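Local coordinates for synaptic vesicle membrane protein VAT-1 homolog-like (Homo sapiens, PDB 4A27), which probably works as an oxidoreductase of the quinone oxidoreductase type and may bind zinc, at residues A90-N95 with E99-P104. Numbering follows the deposited sequence.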
ATOM      1  N   ALA A  90      -6.057  26.571   7.407  1.00 43.04           N
ATOM      2  CA  ALA A  90      -5.563  26.656   6.053  1.00 45.16           C
ATOM      3  C   ALA A  90      -4.128  26.240   5.954  1.00 47.27           C
ATOM      4  O   ALA A  90      -3.376  26.394   6.916  1.00 45.41           O
ATOM      5  CB  ALA A  90      -5.725  28.112   5.507  1.00 44.23           C
ATOM      6  N   PHE A  91      -3.786  25.662   4.806  1.00 38.08           N
ATOM      7  CA  PHE A  91      -2.407  25.382   4.470  1.00 42.00           C
ATOM      8  C   PHE A  91      -1.933  26.577   3.677  1.00 40.71           C
ATOM      9  O   PHE A  91      -2.698  27.164   2.924  1.00 38.97           O
ATOM     10  CB  PHE A  91      -2.278  24.144   3.565  1.00 37.74           C
ATOM     11  CG  PHE A  91      -2.575  22.834   4.242  1.00 41.54           C
ATOM     12  CD1 PHE A  91      -1.658  22.263   5.101  1.00 42.17           C
ATOM     13  CD2 PHE A  91      -3.758  22.137   3.984  1.00 46.43           C
ATOM     14  CE1 PHE A  91      -1.939  21.052   5.698  1.00 38.15           C
ATOM     15  CE2 PHE A  91      -4.029  20.925   4.583  1.00 39.57           C
ATOM     16  CZ  PHE A  91      -3.122  20.381   5.414  1.00 40.38           C
ATOM     17  N   VAL A  92      -0.668  26.892   3.771  1.00 40.61           N
ATOM     18  CA  VAL A  92      -0.158  27.986   2.989  1.00 45.11           C
ATOM     19  C   VAL A  92       1.288  27.674   2.683  1.00 49.08           C
ATOM     20  O   VAL A  92       1.986  27.078   3.512  1.00 45.90           O
ATOM     21  CB  VAL A  92      -0.388  29.352   3.699  1.00 45.74           C
ATOM     22  CG1 VAL A  92       0.270  29.391   5.013  1.00 40.62           C
ATOM     23  CG2 VAL A  92       0.123  30.502   2.817  1.00 58.64           C
ATOM     24  N   ASN A  93       1.700  27.969   1.452  1.00 45.23           N
ATOM     25  CA  ASN A  93       3.018  27.580   0.992  1.00 53.41           C
ATOM     26  C   ASN A  93       3.973  28.645   1.469  1.00 54.14           C
ATOM     27  O   ASN A  93       4.312  29.563   0.738  1.00 53.26           O
ATOM     28  CB  ASN A  93       3.035  27.410  -0.547  1.00 51.51           C
ATOM     29  CG  ASN A  93       4.287  26.694  -1.061  1.00 52.35           C
ATOM     30  OD1 ASN A  93       5.148  26.260  -0.302  1.00 53.14           O
ATOM     31  ND2 ASN A  93       4.371  26.553  -2.374  1.00 56.70           N
ATOM     32  N   TYR A  94       4.399  28.516   2.720  1.00 48.82           N
ATOM     33  CA  TYR A  94       5.195  29.554   3.419  1.00 42.66           C
ATOM     34  C   TYR A  94       4.282  30.693   3.752  1.00 42.46           C
ATOM     35  O   TYR A  94       3.099  30.690   3.375  1.00 48.34           O
ATOM     36  CB  TYR A  94       6.393  30.069   2.590  1.00 56.65           C
ATOM     37  CG  TYR A  94       7.450  29.040   2.374  1.00 48.69           C
ATOM     38  CD1 TYR A  94       8.436  28.822   3.324  1.00 51.03           C
ATOM     39  CD2 TYR A  94       7.456  28.264   1.240  1.00 55.13           C
ATOM     40  CE1 TYR A  94       9.406  27.845   3.152  1.00 48.01           C
ATOM     41  CE2 TYR A  94       8.412  27.276   1.059  1.00 54.45           C
ATOM     42  CZ  TYR A  94       9.383  27.070   2.020  1.00 50.73           C
ATOM     43  OH  TYR A  94      10.350  26.094   1.810  1.00 50.64           O
ATOM     44  N   ASN A  95       4.816  31.650   4.500  1.00 45.76           N
ATOM     45  CA  ASN A  95       4.094  32.904   4.820  1.00 47.38           C
ATOM     46  C   ASN A  95       3.008  32.805   5.878  1.00 47.96           C
ATOM     47  O   ASN A  95       2.316  33.779   6.124  1.00 46.86           O
ATOM     48  CB  ASN A  95       3.515  33.574   3.569  1.00 44.22           C
ATOM     49  CG  ASN A  95       4.589  34.037   2.618  1.00 49.64           C
ATOM     50  OD1 ASN A  95       5.422  34.837   2.975  1.00 54.56           O
ATOM     51  ND2 ASN A  95       4.584  33.520   1.414  1.00 52.98           N
ATOM     52  N   GLU A  99       0.593  38.214  10.718  1.00 42.82           N
ATOM     53  CA  GLU A  99      -0.733  38.626  11.132  1.00 50.09           C
ATOM     54  C   GLU A  99      -1.782  38.417  10.055  1.00 42.15           C
ATOM     55  O   GLU A  99      -2.966  38.264  10.372  1.00 47.46           O
ATOM     56  CB  GLU A  99      -0.709  40.104  11.593  1.00 57.52           C
ATOM     57  CG  GLU A  99       0.015  40.269  12.923  1.00 55.82           C
ATOM     58  CD  GLU A  99       0.142  41.708  13.418  1.00 55.23           C
ATOM     59  OE1 GLU A  99       0.413  42.623  12.604  1.00 51.63           O
ATOM     60  OE2 GLU A  99       0.002  41.900  14.644  1.00 70.84           O
ATOM     61  N   VAL A 100      -1.369  38.467   8.786  1.00 44.81           N
ATOM     62  CA  VAL A 100      -2.275  38.275   7.647  1.00 43.26           C
ATOM     63  C   VAL A 100      -1.625  37.413   6.569  1.00 51.92           C
ATOM     64  O   VAL A 100      -0.405  37.498   6.316  1.00 49.25           O
ATOM     65  CB  VAL A 100      -2.719  39.651   7.006  1.00 51.14           C
ATOM     66  CG1 VAL A 100      -3.691  39.444   5.874  1.00 44.37           C
ATOM     67  CG2 VAL A 100      -3.363  40.592   8.050  1.00 48.83           C
ATOM     68  N   VAL A 101      -2.469  36.576   5.963  1.00 52.72           N
ATOM     69  CA  VAL A 101      -2.087  35.548   5.006  1.00 52.93           C
ATOM     70  C   VAL A 101      -3.098  35.527   3.865  1.00 44.60           C
ATOM     71  O   VAL A 101      -4.307  35.563   4.092  1.00 47.93           O
ATOM     72  CB  VAL A 101      -2.035  34.130   5.721  1.00 55.49           C
ATOM     73  CG1 VAL A 101      -2.351  33.010   4.789  1.00 51.49           C
ATOM     74  CG2 VAL A 101      -0.658  33.900   6.382  1.00 52.52           C
ATOM     75  N   CYS A 102      -2.610  35.421   2.642  1.00 44.50           N
ATOM     76  CA  CYS A 102      -3.449  35.127   1.500  1.00 46.55           C
ATOM     77  C   CYS A 102      -3.075  33.735   0.987  1.00 52.28           C
ATOM     78  O   CYS A 102      -1.899  33.375   0.962  1.00 56.72           O
ATOM     79  CB  CYS A 102      -3.275  36.198   0.407  1.00 64.77           C
ATOM     80  SG  CYS A 102      -4.096  37.801   0.820  1.00 66.12           S
ATOM     81  N   THR A 103      -4.078  32.938   0.617  1.00 52.04           N
ATOM     82  CA  THR A 103      -3.835  31.572   0.113  1.00 50.13           C
ATOM     83  C   THR A 103      -4.993  31.118  -0.799  1.00 46.63           C
ATOM     84  O   THR A 103      -6.157  31.521  -0.582  1.00 50.11           O
ATOM     85  CB  THR A 103      -3.640  30.549   1.306  1.00 56.46           C
ATOM     86  OG1 THR A 103      -2.978  29.346   0.856  1.00 47.71           O
ATOM     87  CG2 THR A 103      -4.980  30.219   1.973  1.00 42.18           C
ATOM     88  N   PRO A 104      -4.681  30.298  -1.826  1.00 50.32           N
ATOM     89  CA  PRO A 104      -5.729  29.814  -2.727  1.00 50.13           C
ATOM     90  C   PRO A 104      -6.832  29.079  -1.967  1.00 55.68           C
ATOM     91  O   PRO A 104      -6.554  28.340  -1.030  1.00 49.92           O
ATOM     92  CB  PRO A 104      -4.979  28.876  -3.672  1.00 51.44           C
ATOM     93  CG  PRO A 104      -3.586  29.367  -3.685  1.00 47.12           C
ATOM     94  CD  PRO A 104      -3.333  29.885  -2.281  1.00 50.30           C
TER
HETATM   95  O   HOH W   1      -0.505  29.243  -0.360  1.00 50.10           O
HETATM   96  O   HOH W   2       1.284  36.033   5.077  1.00 44.67           O
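The flat peptide group joining Phe91 to Val92 turns its carbonyl oxygen to Thr103: OG1 stands 3.0 Å from Phe91 O, within hydrogen-bonding distance, while Thr103 CB and CG2 lie to one side of the peptide plane. To the other side sits a water, 2.8 Å from Thr103 OG1; Asn93 N donates to this water at 3.1 Å. The Phe91 ring leads away to pack on Leu280, Leu284 and Phe285 of helix 280-285. Threonine suits this place because its two branches divide the work: OG1, opposite the backbone N (chi1 -161°), serves the polar atoms, and CG2 packs against Ala90 CB, a small methyl suited to a spot also bordered by Ile35 and Val108. Strands 87-91 and 100-104 belong to the mixed sheet of the GroES-like fold without pairing directly; 87-91 runs beside 67-75 and 108-110, and 100-104 beside 32-42, so side chains and waters join them here. Val92 CG2, placed opposite its own N, meets Val101 CG1 at 4.0 Å, two branched apolar side chains touching in a buried place. A valine in place of Thr103 would probably leave Phe91 O and the bridging water without their hydroxyl partner. Beyond the inverse gamma turn centred on Asn93, Asn95 O lies a tight 3.0 Å from Val101 CG2, a spacing whose detail is doubtful. A second water donates to both Asn95 O (2.7 Å) and Val100 O (2.6 Å).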